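Local coordinates for protein cytochrome P450 CYP260B1 (Sorangium cellulosum, PDB 5HIW) that belongs to the cytochrome P450 superfamily and carries a haem, protoporphyrin IX containing iron, buried within a fold richer in helix than in strand, at residues A79-R82 and M83-F87. Residues are numbered along the deposited sequence; the frame is centred on the assembly and turned at random.
Sequences AHTR and MRRLF. With HEM (protoporphyrin IX containing Fe), chain B.
H80 and R84, one turn apart on helix 77-90, reach side by side toward the haem and meet at the same propionate oxygen. NE2 of H80 donates to O2D of HEM over 2.7 Å in a nearly straight bond, 168° at the hydrogen, with the carboxylate at the edge of the imidazole. NH1 of R84 reaches that same O2D of HEM at 2.8 Å, more bent at 146°, and again the oxygen lies in the plane of the donor group. One acceptor thus takes two side-chain N-H groups, and the imidazole and guanidinium planes are 64° apart. Both chains leave the helix with CG anti to the backbone N, which sends them out along the same face. There CB of R84 sits over one face of the H80 ring, 4.0 Å from its centroid, a CH-pi contact that backs the imidazole. The guanidinium has further partners: NE bonds to OD1 of N88, and NH1 also to the carbonyl oxygen of Y337, while the ring of H336 meets that of H80 edge-to-face.

Beneath them the backbone is ordinary helix. N of R84 gives its hydrogen to O of H80 at 2.8 Å, and N of M83 bonds to O of A79 at 3.2 Å. On the outer side, T81 OG1 is bonded to O of G77, and NH2 of R85 forms a salt bridge with OE1 of E210. A histidine and an arginine on one propionate, the His-x-x-x-Arg pair of the P450 C helix, as in many bacterial members, clamp the haem edge to this helix; the arginine would probably stabilise the carboxylate's negative charge.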
loop_
_atom_site.group_PDB
_atom_site.type_symbol
_atom_site.label_atom_id
_atom_site.label_comp_id
_atom_site.label_asym_id
_atom_site.label_seq_id
_atom_site.Cartn_x
_atom_site.Cartn_y
_atom_site.Cartn_z
ATOM N N ALA A 79 9.003 -14.473 -17.567
ATOM C CA ALA A 79 7.583 -14.197 -17.442
ATOM C C ALA A 79 7.414 -12.831 -16.725
ATOM O O ALA A 79 6.664 -11.990 -17.184
ATOM C CB ALA A 79 6.906 -15.302 -16.655
ATOM N N HIS A 80 8.147 -12.637 -15.649
ATOM C CA HIS A 80 7.930 -11.421 -14.865
ATOM C C HIS A 80 8.467 -10.255 -15.639
ATOM O O HIS A 80 7.861 -9.201 -15.715
ATOM C CB HIS A 80 8.563 -11.496 -13.496
ATOM C CG HIS A 80 8.398 -10.241 -12.698
ATOM N ND1 HIS A 80 9.345 -9.238 -12.685
ATOM C CD2 HIS A 80 7.367 -9.803 -11.925
ATOM C CE1 HIS A 80 8.913 -8.234 -11.935
ATOM N NE2 HIS A 80 7.712 -8.540 -11.476
ATOM N N THR A 81 9.624 -10.426 -16.277
ATOM C CA THR A 81 10.190 -9.305 -16.987
ATOM C C THR A 81 9.287 -8.724 -18.049
ATOM O O THR A 81 9.202 -7.487 -18.164
ATOM C CB THR A 81 11.587 -9.657 -17.593
ATOM O OG1 THR A 81 12.398 -10.180 -16.533
ATOM C CG2 THR A 81 12.237 -8.385 -18.197
ATOM N N ARG A 82 8.647 -9.606 -18.815
ATOM C CA ARG A 82 7.762 -9.258 -19.926
ATOM C C ARG A 82 6.482 -8.528 -19.418
ATOM O O ARG A 82 6.101 -7.462 -19.914
ATOM C CB ARG A 82 7.419 -10.558 -20.716
ATOM C CG ARG A 82 6.544 -10.371 -21.965
ATOM C CD ARG A 82 6.229 -11.657 -22.773
ATOM N NE ARG A 82 7.418 -12.281 -23.365
ATOM C CZ ARG A 82 8.054 -11.820 -24.441
ATOM N NH1 ARG A 82 7.650 -10.717 -25.059
ATOM N NH2 ARG A 82 9.131 -12.440 -24.873
ATOM N N MET A 83 5.863 -9.078 -18.381
ATOM C CA MET A 83 4.610 -8.521 -17.836
ATOM C C MET A 83 4.947 -7.232 -17.094
ATOM O O MET A 83 4.261 -6.260 -17.217
ATOM C CB MET A 83 3.913 -9.510 -16.927
ATOM C CG MET A 83 3.382 -10.721 -17.678
ATOM S SD MET A 83 2.343 -10.266 -19.073
ATOM C CE MET A 83 1.278 -9.039 -18.298
ATOM N N ARG A 84 6.054 -7.226 -16.372
ATOM C CA ARG A 84 6.488 -6.020 -15.696
ATOM C C ARG A 84 6.707 -4.828 -16.641
ATOM O O ARG A 84 6.423 -3.660 -16.307
ATOM C CB ARG A 84 7.741 -6.303 -14.826
ATOM C CG ARG A 84 8.284 -5.093 -14.037
ATOM C CD ARG A 84 7.223 -4.547 -13.079
ATOM N NE ARG A 84 7.745 -3.392 -12.356
ATOM C CZ ARG A 84 7.982 -3.309 -11.038
ATOM N NH1 ARG A 84 7.689 -4.278 -10.193
ATOM N NH2 ARG A 84 8.461 -2.176 -10.568
ATOM N N ARG A 85 7.205 -5.104 -17.855
ATOM C CA ARG A 85 7.403 -4.052 -18.846
ATOM C C ARG A 85 6.095 -3.387 -19.266
ATOM O O ARG A 85 6.007 -2.161 -19.440
ATOM C CB ARG A 85 8.137 -4.607 -20.104
ATOM C CG ARG A 85 9.661 -4.509 -20.044
ATOM C CD ARG A 85 10.270 -4.488 -21.469
ATOM N NE ARG A 85 9.442 -5.278 -22.410
ATOM C CZ ARG A 85 9.627 -6.572 -22.732
ATOM N NH1 ARG A 85 10.655 -7.287 -22.254
ATOM N NH2 ARG A 85 8.784 -7.153 -23.582
ATOM N N LEU A 86 5.077 -4.208 -19.404
ATOM C CA LEU A 86 3.697 -3.723 -19.697
ATOM C C LEU A 86 3.224 -2.844 -18.568
ATOM O O LEU A 86 2.817 -1.753 -18.801
ATOM C CB LEU A 86 2.730 -4.870 -19.768
ATOM C CG LEU A 86 1.239 -4.589 -19.852
ATOM C CD1 LEU A 86 1.060 -3.735 -21.079
ATOM C CD2 LEU A 86 0.586 -5.971 -19.991
ATOM N N PHE A 87 3.241 -3.374 -17.331
ATOM C CA PHE A 87 2.867 -2.500 -16.159
ATOM C C PHE A 87 3.660 -1.229 -16.071
ATOM O O PHE A 87 3.115 -0.187 -15.802
ATOM C CB PHE A 87 2.931 -3.315 -14.856
ATOM C CG PHE A 87 1.808 -4.313 -14.682
ATOM C CD1 PHE A 87 1.807 -5.534 -15.345
ATOM C CD2 PHE A 87 0.723 -4.014 -13.883
ATOM C CE1 PHE A 87 0.831 -6.464 -15.182
ATOM C CE2 PHE A 87 -0.301 -4.933 -13.713
ATOM C CZ PHE A 87 -0.255 -6.171 -14.346
HETATM C CHA HEM B . 3.981 -4.724 -5.156
HETATM C CHB HEM B . 3.293 -1.823 -1.315
HETATM C CHC HEM B . 0.419 0.980 -3.945
HETATM C CHD HEM B . 0.382 -2.415 -7.324
HETATM C C1A HEM B . 4.111 -4.160 -3.918
HETATM C C2A HEM B . 4.948 -4.630 -2.870
HETATM C C3A HEM B . 4.785 -3.791 -1.799
HETATM C C4A HEM B . 3.748 -2.866 -2.149
HETATM C CMA HEM B . 5.482 -3.924 -0.430
HETATM C CAA HEM B . 5.965 -5.760 -2.973
HETATM C CBA HEM B . 5.255 -7.116 -2.823
HETATM C CGA HEM B . 6.210 -8.246 -2.653
HETATM O O1A HEM B . 7.444 -8.084 -2.931
HETATM O O2A HEM B . 5.831 -9.284 -2.057
HETATM C C1B HEM B . 2.431 -0.856 -1.665
HETATM C C2B HEM B . 2.136 0.257 -0.805
HETATM C C3B HEM B . 1.322 1.065 -1.577
HETATM C C4B HEM B . 1.107 0.417 -2.873
HETATM C CMB HEM B . 2.534 0.535 0.655
HETATM C CAB HEM B . 0.756 2.280 -1.044
HETATM C CBB HEM B . -0.228 2.998 -1.472
HETATM C C1C HEM B . 0.152 0.294 -5.129
HETATM C C2C HEM B . -0.664 0.853 -6.164
HETATM C C3C HEM B . -0.674 -0.128 -7.117
HETATM C C4C HEM B . 0.068 -1.254 -6.651
HETATM C CMC HEM B . -1.278 2.225 -6.026
HETATM C CAC HEM B . -1.341 -0.104 -8.433
HETATM C CBC HEM B . -1.531 1.040 -9.074
HETATM C C1D HEM B . 1.390 -3.301 -6.963
HETATM C C2D HEM B . 1.711 -4.444 -7.859
HETATM C C3D HEM B . 2.702 -5.095 -7.264
HETATM C C4D HEM B . 2.998 -4.335 -6.040
HETATM C CMD HEM B . 1.002 -4.855 -9.135
HETATM C CAD HEM B . 3.483 -6.315 -7.781
HETATM C CBD HEM B . 4.705 -5.809 -8.523
HETATM C CGD HEM B . 5.551 -6.940 -9.122
HETATM O O1D HEM B . 5.500 -8.131 -8.685
HETATM O O2D HEM B . 6.359 -6.705 -10.083
HETATM N NA HEM B . 3.393 -3.043 -3.441
HETATM N NB HEM B . 1.910 -0.641 -2.895
HETATM N NC HEM B . 0.629 -0.903 -5.433
HETATM N ND HEM B . 2.181 -3.290 -5.863
HETATM FE FE HEM B . 2.075 -1.980 -4.433
HETATM O O HOH W 1 0.409 -3.251 -3.496
#